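Long-range contacts in MutT/nudix family protein (PDB 3GZ5), which acts as an ADP-ribose-dependent transcriptional regulator of NAD metabolism, combining a Nudix domain with a winged-helix DNA-binding domain: residues 30-35 and 180-185; 110-115 and 163-168; 170-175 and 222-227; 175-180 and 195-200; 203-208 and 227-232. All coordinates share one frame; numbering follows the deposited sequence.

Contact 1 of 5, residues 30-35 and 180-185; sequences FTYHDQ and QHVHEV
Tyr32, on strand 22-33, packs its ring against Val182 and Val185 of helix 176-187. Its CG stands anti to the backbone N (chi1 176°), and this carries the ring out from the strand to the helix. Val182 CG2 lies over one face, 4.0 Å from the centroid of the Tyr32 ring and 16° off the ring normal. This is a CH-pi contact. It is offset toward the rim, with Val182 CG2 3.9 Å from Tyr32 CD2. The other methyl of Val182, CG1, takes the place anti to N and leaves CG2 for the ring. Val185 brings its own CG2 to 3.8 Å from Tyr32 CE1. The hydroxyl end of Tyr32 reaches the imidazole of His181, but the modelled turn of that ring is doubtful. Along the helix, Gln180 NE2 gives Glu184 OE1 a nearly straight bond of 3.0 Å, and that oxygen also accepts from Ile191 N. The contact ties the Nudix domain to helix 176-187 of the winged-helix domain. Val185 also touches Leu37 of strand 36-43, and Val182 touches Leu170. On strand 22-33, Phe30 packs on helix 145-162, and Thr31 bonds to Met113 O beside strand 104-112.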
# COMPACT_ATOMS: atom_id res chain seq x y z
N PHE B 30 13.43 -5.32 8.76
CA PHE B 30 14.70 -5.67 8.10
C PHE B 30 15.81 -4.79 8.59
O PHE B 30 15.62 -3.61 8.92
CB PHE B 30 14.64 -5.44 6.58
CG PHE B 30 13.68 -6.29 5.86
CD1 PHE B 30 14.04 -7.55 5.44
CD2 PHE B 30 12.43 -5.82 5.55
CE1 PHE B 30 13.15 -8.36 4.73
CE2 PHE B 30 11.53 -6.62 4.86
CZ PHE B 30 11.90 -7.89 4.45
N THR B 31 17.00 -5.36 8.60
CA THR B 31 18.22 -4.57 8.70
C THR B 31 19.21 -5.09 7.65
O THR B 31 18.93 -6.02 6.89
CB THR B 31 18.81 -4.61 10.12
OG1 THR B 31 19.84 -3.63 10.24
CG2 THR B 31 19.38 -5.99 10.47
N TYR B 32 20.37 -4.47 7.61
CA TYR B 32 21.42 -4.92 6.73
C TYR B 32 22.69 -5.13 7.54
O TYR B 32 23.19 -4.22 8.18
CB TYR B 32 21.62 -3.91 5.61
CG TYR B 32 22.75 -4.27 4.69
CD1 TYR B 32 22.58 -5.19 3.66
CD2 TYR B 32 23.99 -3.66 4.85
CE1 TYR B 32 23.62 -5.51 2.82
CE2 TYR B 32 25.04 -3.96 4.03
CZ TYR B 32 24.85 -4.88 3.02
OH TYR B 32 25.92 -5.16 2.22
N HIS B 33 23.20 -6.35 7.53
CA HIS B 33 24.41 -6.65 8.27
C HIS B 33 25.17 -7.82 7.65
O HIS B 33 24.57 -8.84 7.28
CB HIS B 33 24.08 -6.96 9.73
CG HIS B 33 25.27 -7.00 10.64
ND1 HIS B 33 25.67 -8.15 11.30
CD2 HIS B 33 26.15 -6.03 11.00
CE1 HIS B 33 26.74 -7.89 12.02
NE2 HIS B 33 27.05 -6.61 11.86
N ASP B 34 26.48 -7.63 7.50
CA ASP B 34 27.43 -8.73 7.37
C ASP B 34 27.10 -9.83 6.34
O ASP B 34 26.90 -10.96 6.75
CB ASP B 34 27.57 -9.38 8.76
CG ASP B 34 28.86 -10.19 8.93
OD1 ASP B 34 29.72 -9.77 9.76
OD2 ASP B 34 29.02 -11.24 8.25
N GLN B 35 26.98 -9.55 5.05
CA GLN B 35 26.55 -8.28 4.48
C GLN B 35 25.34 -8.67 3.63
O GLN B 35 25.37 -8.66 2.39
CB GLN B 35 27.64 -7.56 3.66
CG GLN B 35 28.53 -8.44 2.78
CD GLN B 35 29.69 -9.04 3.56
OE1 GLN B 35 29.85 -8.77 4.76
NE2 GLN B 35 30.50 -9.86 2.88
N GLN B 180 24.70 2.39 -1.94
CA GLN B 180 24.63 1.72 -3.23
C GLN B 180 24.57 0.21 -3.06
O GLN B 180 23.76 -0.45 -3.70
CB GLN B 180 25.84 2.10 -4.10
CG GLN B 180 25.80 1.46 -5.46
CD GLN B 180 26.90 1.95 -6.37
OE1 GLN B 180 27.28 3.12 -6.32
NE2 GLN B 180 27.39 1.06 -7.23
N HIS B 181 25.41 -0.34 -2.20
CA HIS B 181 25.43 -1.78 -1.99
C HIS B 181 24.12 -2.35 -1.43
O HIS B 181 23.65 -3.40 -1.90
CB HIS B 181 26.63 -2.24 -1.17
CG HIS B 181 26.80 -3.73 -1.17
ND1 HIS B 181 26.96 -4.46 -2.34
CD2 HIS B 181 26.79 -4.63 -0.16
CE1 HIS B 181 27.06 -5.74 -2.04
NE2 HIS B 181 26.96 -5.87 -0.73
N VAL B 182 23.52 -1.68 -0.45
CA VAL B 182 22.20 -2.12 0.05
C VAL B 182 21.18 -2.14 -1.08
O VAL B 182 20.38 -3.07 -1.13
CB VAL B 182 21.62 -1.26 1.21
CG1 VAL B 182 20.41 -1.97 1.79
CG2 VAL B 182 22.63 -1.06 2.30
N HIS B 183 21.18 -1.12 -1.94
CA HIS B 183 20.25 -1.09 -3.08
C HIS B 183 20.52 -2.26 -4.06
O HIS B 183 19.58 -2.89 -4.57
CB HIS B 183 20.32 0.25 -3.84
CG HIS B 183 19.65 1.40 -3.14
ND1 HIS B 183 18.56 2.05 -3.66
CD2 HIS B 183 19.95 2.05 -1.99
CE1 HIS B 183 18.20 3.04 -2.86
NE2 HIS B 183 19.03 3.06 -1.84
N GLU B 184 21.81 -2.54 -4.33
CA GLU B 184 22.21 -3.67 -5.16
C GLU B 184 21.73 -5.01 -4.57
O GLU B 184 21.20 -5.83 -5.29
CB GLU B 184 23.73 -3.68 -5.38
CG GLU B 184 24.20 -2.56 -6.28
CD GLU B 184 25.72 -2.42 -6.38
OE1 GLU B 184 26.18 -1.64 -7.24
OE2 GLU B 184 26.46 -3.07 -5.61
N VAL B 185 21.89 -5.20 -3.26
CA VAL B 185 21.39 -6.42 -2.61
C VAL B 185 19.89 -6.61 -2.85
O VAL B 185 19.43 -7.73 -3.09
CB VAL B 185 21.70 -6.45 -1.09
CG1 VAL B 185 21.10 -7.69 -0.41
CG2 VAL B 185 23.20 -6.40 -0.86

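Contact 2 of 5, residues 110-115 and 163-168; sequences TALMSY and SLVPGF
Leu112, on strand 104-112, comes closest to Phe168 of the 3-10 segment 165-168, with 5.6 Å between their CA atoms. The side chain of Leu112 does most of the touching. Its CG lies anti to the carbonyl carbon (chi1 -67°), and the branch to CD1 then runs on extended. CD1 arrives at Val165, where the two side chains cross at about a right angle. Leu112 CD1 is 3.8 Å from Val165 CG1 and 3.2 Å from Val165 O. Nearer the backbone, Leu112 CB meets Phe168 CB at 3.8 Å. The ring of Phe168 leads away from the strand and meets the ring of Tyr86 instead, with the planes about 20° apart. Phe168 O lies 3.4 Å from Met113 C and makes no hydrogen bond to this segment. The loop keeps its shape through bonds of its own. Ser163 OG accepts from Val165 N at 3.2 Å, an ST turn, and also bonds to Lys159 O. Val165 O takes Phe168 N at 3.0 Å, and Leu164 O takes Gly167 N. No hydrogen bond crosses between the two segments. Just past them, Ala169 O has a weak hydrogen bond with Thr31 OG1 of strand 22-33. Between segments 110-115 and 163-168 the contact is therefore one of apolar packing, while Val165 O and Leu164 O are bonded within segment 163-168.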
# COMPACT_ATOMS: atom_id res chain seq x y z
N THR B 110 5.97 -3.01 7.14
CA THR B 110 7.41 -3.14 6.89
C THR B 110 8.16 -2.12 7.72
O THR B 110 7.73 -0.97 7.85
CB THR B 110 7.83 -2.90 5.41
OG1 THR B 110 7.06 -3.72 4.55
CG2 THR B 110 9.32 -3.30 5.21
N ALA B 111 9.28 -2.54 8.29
CA ALA B 111 10.13 -1.61 8.97
C ALA B 111 11.61 -1.79 8.63
O ALA B 111 12.04 -2.86 8.18
CB ALA B 111 9.89 -1.67 10.53
N LEU B 112 12.38 -0.73 8.88
CA LEU B 112 13.82 -0.73 8.69
C LEU B 112 14.52 -0.07 9.86
O LEU B 112 14.09 0.98 10.36
CB LEU B 112 14.20 -0.02 7.37
CG LEU B 112 13.82 -0.60 6.00
CD1 LEU B 112 14.33 0.29 4.84
CD2 LEU B 112 14.41 -1.99 5.84
N MET B 113 15.61 -0.68 10.31
CA MET B 113 16.46 -0.06 11.32
C MET B 113 17.89 -0.54 11.15
O MET B 113 18.14 -1.50 10.43
CB MET B 113 15.98 -0.38 12.73
CG MET B 113 16.18 -1.83 13.24
SD MET B 113 15.80 -1.85 15.03
CE MET B 113 15.69 -3.57 15.31
N SER B 114 18.84 0.12 11.81
CA SER B 114 20.21 -0.37 11.76
C SER B 114 20.41 -1.52 12.76
O SER B 114 19.84 -1.55 13.85
CB SER B 114 21.21 0.74 12.02
OG SER B 114 21.47 0.83 13.41
N TYR B 115 21.25 -2.46 12.35
CA TYR B 115 21.58 -3.64 13.14
C TYR B 115 22.12 -3.36 14.56
O TYR B 115 21.65 -4.00 15.50
CB TYR B 115 22.53 -4.52 12.33
CG TYR B 115 23.01 -5.76 13.03
CD1 TYR B 115 22.27 -6.94 12.97
CD2 TYR B 115 24.23 -5.77 13.72
CE1 TYR B 115 22.72 -8.09 13.59
CE2 TYR B 115 24.68 -6.92 14.35
CZ TYR B 115 23.93 -8.07 14.28
OH TYR B 115 24.40 -9.21 14.89
N SER B 163 13.27 5.14 -4.42
CA SER B 163 13.57 5.94 -3.22
C SER B 163 14.96 5.64 -2.65
O SER B 163 15.69 4.81 -3.20
CB SER B 163 12.49 5.71 -2.14
OG SER B 163 12.66 4.47 -1.48
N LEU B 164 15.32 6.31 -1.54
CA LEU B 164 16.52 5.99 -0.76
C LEU B 164 16.13 5.46 0.62
O LEU B 164 16.94 5.46 1.54
CB LEU B 164 17.42 7.23 -0.60
CG LEU B 164 17.96 7.92 -1.86
CD1 LEU B 164 18.77 9.16 -1.51
CD2 LEU B 164 18.84 6.96 -2.67
N VAL B 165 14.89 5.00 0.73
CA VAL B 165 14.39 4.28 1.88
C VAL B 165 15.35 3.13 2.33
O VAL B 165 15.51 2.92 3.54
CB VAL B 165 12.90 3.79 1.65
CG1 VAL B 165 12.48 2.77 2.68
CG2 VAL B 165 11.91 5.01 1.65
N PRO B 166 16.00 2.40 1.38
CA PRO B 166 17.00 1.45 1.94
C PRO B 166 18.08 2.03 2.84
O PRO B 166 18.67 1.30 3.60
CB PRO B 166 17.60 0.79 0.69
CG PRO B 166 16.46 0.86 -0.32
CD PRO B 166 15.89 2.25 -0.08
N GLY B 167 18.34 3.33 2.81
CA GLY B 167 19.30 3.91 3.74
C GLY B 167 18.97 3.70 5.20
O GLY B 167 19.87 3.67 6.04
N PHE B 168 17.68 3.54 5.52
CA PHE B 168 17.23 3.33 6.91
C PHE B 168 17.71 2.01 7.55
O PHE B 168 17.75 1.91 8.77
CB PHE B 168 15.70 3.50 7.04
CG PHE B 168 15.26 4.92 6.89
CD1 PHE B 168 15.55 5.86 7.87
CD2 PHE B 168 14.55 5.33 5.77
CE1 PHE B 168 15.15 7.18 7.74
CE2 PHE B 168 14.13 6.66 5.63
CZ PHE B 168 14.43 7.58 6.60

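Contact 3 of 5, residues 170-175 and 222-227; sequences LSEPFT and LYCLKP
Phe174 pairs with Tyr223 and also covers its carbonyl with its ring. CB leaves the strand on the same face as the Tyr223 side chain. CG then sits between the backbone N and the carbonyl carbon (chi1 54°), the crowded position, and this folds the ring back over the neighbouring strand. CG and CD1 lie by Tyr223 O, which stands over the ring centre, 3.8 Å above the plane of Phe174. Leu170 CD1 lies over the rim of the opposite face. CE2 of Phe174 is 4.2 Å from Tyr223 CB. CE1 meets Leu225 CG at 3.9 Å, and at the tip CZ meets Leu225 CD2 at 3.9 Å. The backbones form an antiparallel hydrogen-bonded pair, Phe174 N to Tyr223 O at 2.9 Å and Tyr223 N to Phe174 O at 2.7 Å. This makes the short, weakly bonded strand 174-175 an outer strand of the three-stranded sheet of the winged helix, beside strand 220-225. Before the pair, Glu172 continues the bonding with its side chain. Its OE2 accepts from Leu225 N at 2.7 Å, almost straight (169°), on the anti side and 32° out of the carboxylate plane. A water donates to Glu172 OE2 and to Leu225 O. Pro173, after a cis peptide bond, rests CB on Leu222 CB.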
# COMPACT_ATOMS: atom_id res chain seq x y z
N LEU B 170 20.76 1.08 7.42
CA LEU B 170 22.20 1.31 7.72
C LEU B 170 22.42 2.12 8.98
O LEU B 170 21.56 2.89 9.38
CB LEU B 170 22.85 2.06 6.55
CG LEU B 170 22.64 1.41 5.20
CD1 LEU B 170 23.07 2.38 4.08
CD2 LEU B 170 23.41 0.12 5.19
N SER B 171 23.57 1.95 9.63
CA SER B 171 23.84 2.86 10.74
C SER B 171 24.22 4.22 10.19
O SER B 171 24.74 4.34 9.06
CB SER B 171 24.84 2.30 11.76
OG SER B 171 26.07 1.99 11.16
N GLU B 172 23.91 5.25 10.95
CA GLU B 172 24.15 6.62 10.55
C GLU B 172 25.39 7.10 11.31
O GLU B 172 25.53 6.80 12.50
CB GLU B 172 22.93 7.47 10.90
CG GLU B 172 22.43 8.35 9.77
CD GLU B 172 21.32 7.74 8.93
OE1 GLU B 172 21.19 6.48 8.86
OE2 GLU B 172 20.56 8.52 8.32
N PRO B 173 26.32 7.81 10.64
CA PRO B 173 26.34 8.15 9.21
C PRO B 173 26.84 6.97 8.36
O PRO B 173 27.51 6.07 8.88
CB PRO B 173 27.36 9.29 9.13
CG PRO B 173 28.34 8.97 10.21
CD PRO B 173 27.51 8.35 11.34
N PHE B 174 26.50 6.98 7.07
CA PHE B 174 26.97 5.94 6.15
C PHE B 174 27.64 6.54 4.92
O PHE B 174 27.48 7.73 4.64
CB PHE B 174 25.79 5.04 5.71
CG PHE B 174 24.64 5.80 5.12
CD1 PHE B 174 23.50 6.04 5.87
CD2 PHE B 174 24.71 6.33 3.83
CE1 PHE B 174 22.44 6.75 5.33
CE2 PHE B 174 23.67 7.05 3.29
CZ PHE B 174 22.53 7.25 4.04
N THR B 175 28.37 5.72 4.17
CA THR B 175 28.98 6.19 2.92
C THR B 175 28.06 5.88 1.77
O THR B 175 27.15 5.07 1.88
CB THR B 175 30.35 5.56 2.66
OG1 THR B 175 30.21 4.14 2.53
CG2 THR B 175 31.32 5.88 3.81
N LEU B 222 30.73 10.84 4.76
CA LEU B 222 29.77 10.22 5.65
C LEU B 222 28.50 11.04 5.63
O LEU B 222 28.54 12.26 5.83
CB LEU B 222 30.34 10.09 7.07
CG LEU B 222 31.38 8.99 7.26
CD1 LEU B 222 32.13 9.13 8.61
CD2 LEU B 222 30.74 7.62 7.14
N TYR B 223 27.38 10.37 5.35
CA TYR B 223 26.12 11.05 5.14
C TYR B 223 25.07 10.59 6.14
O TYR B 223 25.12 9.46 6.62
CB TYR B 223 25.59 10.78 3.74
CG TYR B 223 26.46 11.28 2.60
CD1 TYR B 223 26.32 12.58 2.08
CD2 TYR B 223 27.41 10.43 2.01
CE1 TYR B 223 27.11 13.03 1.02
CE2 TYR B 223 28.20 10.87 0.95
CZ TYR B 223 28.04 12.15 0.45
OH TYR B 223 28.84 12.57 -0.61
N CYS B 224 24.13 11.48 6.46
CA CYS B 224 22.92 11.10 7.21
C CYS B 224 21.76 11.28 6.28
O CYS B 224 21.82 12.12 5.36
CB CYS B 224 22.71 12.02 8.41
SG CYS B 224 23.99 11.92 9.63
N LEU B 225 20.68 10.54 6.55
CA LEU B 225 19.41 10.78 5.89
C LEU B 225 18.69 11.99 6.47
O LEU B 225 18.56 12.12 7.69
CB LEU B 225 18.49 9.55 5.98
CG LEU B 225 18.86 8.32 5.13
CD1 LEU B 225 17.86 7.17 5.29
CD2 LEU B 225 18.97 8.72 3.67
N LYS B 226 18.23 12.87 5.58
CA LYS B 226 17.21 13.84 5.93
C LYS B 226 15.94 13.07 6.29
O LYS B 226 15.62 12.06 5.66
CB LYS B 226 16.92 14.78 4.76
CG LYS B 226 17.97 15.84 4.58
CD LYS B 226 17.62 16.78 3.47
CE LYS B 226 18.89 17.46 2.98
NZ LYS B 226 18.63 18.38 1.84
N PRO B 227 15.24 13.51 7.36
CA PRO B 227 13.89 13.00 7.67
C PRO B 227 13.03 12.76 6.40
O PRO B 227 12.46 11.66 6.26
CB PRO B 227 13.28 14.13 8.49
CG PRO B 227 14.50 14.71 9.26
CD PRO B 227 15.73 14.48 8.36
O HOH W 1 18.97 10.52 9.88

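Contact 4 of 5, residues 175-180 and 195-200; sequences TLPELQ and SFRRRV
The guanidinium of Arg197 has Leu176 CD2 over the centre of one face and Gln180 OE1 and Pro177 CG at its edge. Arg197 NH2 is 3.4 Å from Pro177 CG. The Leu176 methyl is modelled too close to Arg197 CG, so its exact place is doubtful. The ring of Phe196 has Val200 CG2 over one face, from its own helix, and Leu179 CG at the edge, 3.9 Å from Phe196 CZ. These helices, 176-187 and 193-203, form the helix-turn-helix of the winged-helix domain. Their segments stand 107° apart, with 11.1 Å between the axes. Helix 193-203 is in the position of the recognition helix of such domains, so it probably faces DNA. CG of Phe196 is anti to the backbone N (chi1 -172°), and this sends the ring to helix 176-187. There its CE2 comes to 3.6 Å from Gln180 CA. His183 meets the Phe196 ring edge-to-face. Leu176 CD1, from helix 176-187, meets Val200 CG1 of helix 193-203 at 3.9 Å. The one hydrogen bond across is bent, 139° at the hydrogen. Arg197 NH1 gives it to Gln180 OE1 at 2.8 Å, nearly in line with the C=O, and NH1 also bonds to Gly193 O.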
# COMPACT_ATOMS: atom_id res chain seq x y z
N THR B 175 28.37 5.72 4.17
CA THR B 175 28.98 6.19 2.92
C THR B 175 28.06 5.88 1.77
O THR B 175 27.15 5.07 1.88
CB THR B 175 30.35 5.56 2.66
OG1 THR B 175 30.21 4.14 2.53
CG2 THR B 175 31.32 5.88 3.81
N LEU B 176 28.30 6.54 0.67
CA LEU B 176 27.48 6.36 -0.50
C LEU B 176 27.68 4.99 -1.18
O LEU B 176 26.72 4.45 -1.71
CB LEU B 176 27.71 7.52 -1.45
CG LEU B 176 26.43 7.86 -2.20
CD1 LEU B 176 26.10 9.32 -2.03
CD2 LEU B 176 26.64 7.49 -3.65
N PRO B 177 28.91 4.44 -1.18
CA PRO B 177 29.11 3.03 -1.51
C PRO B 177 28.33 2.02 -0.65
O PRO B 177 27.89 1.01 -1.18
CB PRO B 177 30.62 2.83 -1.32
CG PRO B 177 31.19 4.17 -1.61
CD PRO B 177 30.21 5.13 -1.00
N GLU B 178 28.20 2.27 0.65
CA GLU B 178 27.32 1.47 1.52
C GLU B 178 25.87 1.49 1.04
O GLU B 178 25.21 0.45 0.95
CB GLU B 178 27.35 1.98 2.96
CG GLU B 178 28.63 1.75 3.72
CD GLU B 178 28.56 2.34 5.13
OE1 GLU B 178 29.63 2.58 5.74
OE2 GLU B 178 27.43 2.56 5.62
N LEU B 179 25.38 2.69 0.74
CA LEU B 179 24.01 2.90 0.33
C LEU B 179 23.77 2.20 -1.00
O LEU B 179 22.77 1.52 -1.19
CB LEU B 179 23.74 4.39 0.20
CG LEU B 179 22.31 4.76 -0.21
CD1 LEU B 179 21.27 4.27 0.83
CD2 LEU B 179 22.19 6.28 -0.48
N GLN B 180 24.70 2.39 -1.94
CA GLN B 180 24.63 1.72 -3.23
C GLN B 180 24.57 0.21 -3.06
O GLN B 180 23.76 -0.45 -3.70
CB GLN B 180 25.84 2.10 -4.10
CG GLN B 180 25.80 1.46 -5.46
CD GLN B 180 26.90 1.95 -6.37
OE1 GLN B 180 27.28 3.12 -6.32
NE2 GLN B 180 27.39 1.06 -7.23
N SER B 195 25.44 6.90 -12.29
CA SER B 195 24.02 7.23 -12.41
C SER B 195 23.41 7.40 -11.00
O SER B 195 22.72 8.38 -10.72
CB SER B 195 23.26 6.15 -13.18
OG SER B 195 23.86 5.85 -14.43
N PHE B 196 23.69 6.43 -10.13
CA PHE B 196 23.18 6.42 -8.76
C PHE B 196 23.54 7.69 -7.99
O PHE B 196 22.65 8.37 -7.49
CB PHE B 196 23.67 5.17 -8.01
CG PHE B 196 23.04 4.98 -6.65
CD1 PHE B 196 21.66 4.75 -6.53
CD2 PHE B 196 23.82 5.02 -5.49
CE1 PHE B 196 21.07 4.57 -5.27
CE2 PHE B 196 23.23 4.83 -4.22
CZ PHE B 196 21.85 4.61 -4.12
N ARG B 197 24.84 7.99 -7.93
CA ARG B 197 25.37 9.25 -7.38
C ARG B 197 24.71 10.50 -7.96
O ARG B 197 24.33 11.40 -7.20
CB ARG B 197 26.88 9.33 -7.54
CG ARG B 197 27.62 8.71 -6.38
CD ARG B 197 29.01 8.29 -6.77
NE ARG B 197 29.68 7.54 -5.71
CZ ARG B 197 29.52 6.23 -5.48
NH1 ARG B 197 28.69 5.50 -6.22
NH2 ARG B 197 30.18 5.66 -4.48
N ARG B 198 24.57 10.55 -9.28
CA ARG B 198 23.81 11.62 -9.95
C ARG B 198 22.36 11.75 -9.41
O ARG B 198 21.91 12.85 -9.10
CB ARG B 198 23.83 11.40 -11.48
CG ARG B 198 22.80 12.20 -12.31
CD ARG B 198 23.24 12.42 -13.80
NE ARG B 198 23.76 11.21 -14.45
CZ ARG B 198 25.05 10.87 -14.51
NH1 ARG B 198 25.42 9.74 -15.11
NH2 ARG B 198 25.98 11.66 -13.95
N ARG B 199 21.65 10.63 -9.29
CA ARG B 199 20.27 10.66 -8.76
C ARG B 199 20.23 11.06 -7.27
O ARG B 199 19.40 11.88 -6.87
CB ARG B 199 19.54 9.34 -9.02
CG ARG B 199 18.61 9.37 -10.27
CD ARG B 199 18.25 7.97 -10.80
NE ARG B 199 17.03 7.41 -10.20
CZ ARG B 199 16.98 6.71 -9.07
NH1 ARG B 199 18.09 6.46 -8.37
NH2 ARG B 199 15.82 6.24 -8.62
N VAL B 200 21.14 10.52 -6.47
CA VAL B 200 21.25 10.90 -5.06
C VAL B 200 21.42 12.42 -4.89
O VAL B 200 20.62 13.05 -4.18
CB VAL B 200 22.37 10.14 -4.32
CG1 VAL B 200 22.62 10.75 -2.96
CG2 VAL B 200 22.04 8.66 -4.18

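Contact 5 of 5, residues 203-208 and 227-232; sequences ADLLID and PDTASY
Asp228 and Tyr232, which both touch Leu205, are tied to each other by the carbonyl oxygen of Asp228. Asp228 O accepts from Tyr232 N at 3.0 Å and, weakly, from Ser231 N. This turn sets Tyr232 in place against Leu205. CG of Tyr232 lies anti to the backbone N (chi1 -176°), and the ring reaches across to segment 203-208. Leu205 comes over one face of that ring, with CG 4.1 Å above the Tyr232 plane and offset toward the rim. Its two methyls divide the work. Leu205 CD1 is 3.5 Å from Tyr232 CD2. Leu205 CD2 is 3.6 Å from Tyr232 CB and 3.2 Å from Asp228 OD2. The outer end of the ring rests on Ala203, where Tyr232 CE2 is 4.0 Å from Ala203 CB. Thr229 OG1 lies 3.5 Å from Leu205 O at a poor angle and is not bonded to it. Its hydrogen-bond partner is Lys226 O, while Leu205 pairs through its backbone with Lys226. Between the two segments themselves there is packing and no hydrogen bond. The contact lays the chain after the last strand of the wing sheet over the bend between helix 193-203 and strand 206-213. Leu164, from the linker after helix 145-162, also packs on Leu205. Phe234 meets Tyr232 edge-to-face and touches Ala203, and Thr229 touches Phe168.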
# COMPACT_ATOMS: atom_id res chain seq x y z
N ALA B 203 18.24 14.37 -5.80
CA ALA B 203 17.20 14.14 -4.79
C ALA B 203 17.42 15.09 -3.62
O ALA B 203 16.47 15.61 -3.03
CB ALA B 203 17.24 12.73 -4.32
N ASP B 204 18.69 15.33 -3.29
CA ASP B 204 19.01 16.29 -2.27
C ASP B 204 18.46 15.82 -0.90
O ASP B 204 17.82 16.59 -0.17
CB ASP B 204 18.38 17.62 -2.68
CG ASP B 204 18.92 18.76 -1.91
OD1 ASP B 204 20.16 18.81 -1.73
OD2 ASP B 204 18.10 19.59 -1.48
N LEU B 205 18.75 14.56 -0.60
CA LEU B 205 18.16 13.83 0.54
C LEU B 205 19.16 13.45 1.60
O LEU B 205 18.78 13.02 2.70
CB LEU B 205 17.48 12.55 0.04
CG LEU B 205 16.17 12.74 -0.71
CD1 LEU B 205 15.76 11.43 -1.38
CD2 LEU B 205 15.07 13.25 0.24
N LEU B 206 20.44 13.55 1.27
CA LEU B 206 21.48 13.19 2.20
C LEU B 206 22.13 14.46 2.74
O LEU B 206 22.29 15.46 2.01
CB LEU B 206 22.53 12.30 1.52
CG LEU B 206 22.09 10.92 1.01
CD1 LEU B 206 23.30 10.17 0.45
CD2 LEU B 206 21.48 10.15 2.17
N ILE B 207 22.49 14.43 4.02
CA ILE B 207 23.29 15.50 4.60
C ILE B 207 24.71 14.99 4.60
O ILE B 207 24.98 13.93 5.17
CB ILE B 207 22.85 15.85 6.06
CG1 ILE B 207 21.47 16.54 6.04
CG2 ILE B 207 23.91 16.74 6.75
CD1 ILE B 207 20.54 16.14 7.17
N ASP B 208 25.60 15.71 3.92
CA ASP B 208 27.04 15.46 4.01
C ASP B 208 27.48 15.95 5.37
O ASP B 208 27.27 17.11 5.71
CB ASP B 208 27.79 16.21 2.90
CG ASP B 208 29.23 15.75 2.72
OD1 ASP B 208 29.82 15.07 3.61
OD2 ASP B 208 29.78 16.07 1.64
N PRO B 227 15.24 13.51 7.36
CA PRO B 227 13.89 13.00 7.67
C PRO B 227 13.03 12.76 6.40
O PRO B 227 12.46 11.66 6.26
CB PRO B 227 13.28 14.13 8.49
CG PRO B 227 14.50 14.71 9.26
CD PRO B 227 15.73 14.48 8.36
N ASP B 228 12.97 13.74 5.50
CA ASP B 228 12.10 13.66 4.31
C ASP B 228 12.44 12.56 3.29
O ASP B 228 11.73 12.39 2.31
CB ASP B 228 11.90 15.05 3.64
CG ASP B 228 13.05 15.45 2.70
OD1 ASP B 228 12.83 16.32 1.82
OD2 ASP B 228 14.19 14.93 2.83
N THR B 229 13.53 11.81 3.54
CA THR B 229 13.85 10.58 2.80
C THR B 229 12.66 9.62 2.81
O THR B 229 12.39 8.94 1.81
CB THR B 229 15.08 9.86 3.39
OG1 THR B 229 16.22 10.73 3.37
CG2 THR B 229 15.42 8.56 2.60
N ALA B 230 11.96 9.58 3.94
CA ALA B 230 10.89 8.62 4.18
C ALA B 230 9.77 8.74 3.16
O ALA B 230 9.20 7.73 2.72
CB ALA B 230 10.34 8.80 5.61
N SER B 231 9.44 9.98 2.80
CA SER B 231 8.38 10.28 1.86
C SER B 231 8.86 10.57 0.42
O SER B 231 8.06 10.50 -0.52
CB SER B 231 7.55 11.46 2.39
OG SER B 231 8.29 12.66 2.29
N TYR B 232 10.13 10.91 0.23
CA TYR B 232 10.60 11.27 -1.12
C TYR B 232 10.64 10.08 -2.09
O TYR B 232 11.25 9.04 -1.79
CB TYR B 232 11.98 11.93 -1.09
CG TYR B 232 12.45 12.40 -2.46
CD1 TYR B 232 12.38 13.75 -2.82
CD2 TYR B 232 12.95 11.48 -3.40
CE1 TYR B 232 12.79 14.19 -4.08
CE2 TYR B 232 13.37 11.90 -4.66
CZ TYR B 232 13.28 13.25 -5.00
OH TYR B 232 13.70 13.66 -6.24

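Contacts 1 and 2 join the Nudix domain to the winged-helix domain. They lie 10 Å apart between centres and use neighbouring strands, 22-33 and 104-112, of the mixed sheet. Contacts 3, 4 and 5 lie toward the far end of the chain, with centres 10 to 13 Å from one another. Contacts 3 and 5 use neighbouring strands of the three-stranded sheet. Contact 4 pairs the two helices packed beside it. Helix 176-187 serves both contact 1 and contact 4, and Gln180 belongs to both. Contact 2 closes before contacts 3, 4 and 5 open, whereas contact 1 crosses 3 and 4. Helix 176-187 therefore touches both the Nudix sheet and the probable recognition helix 193-203.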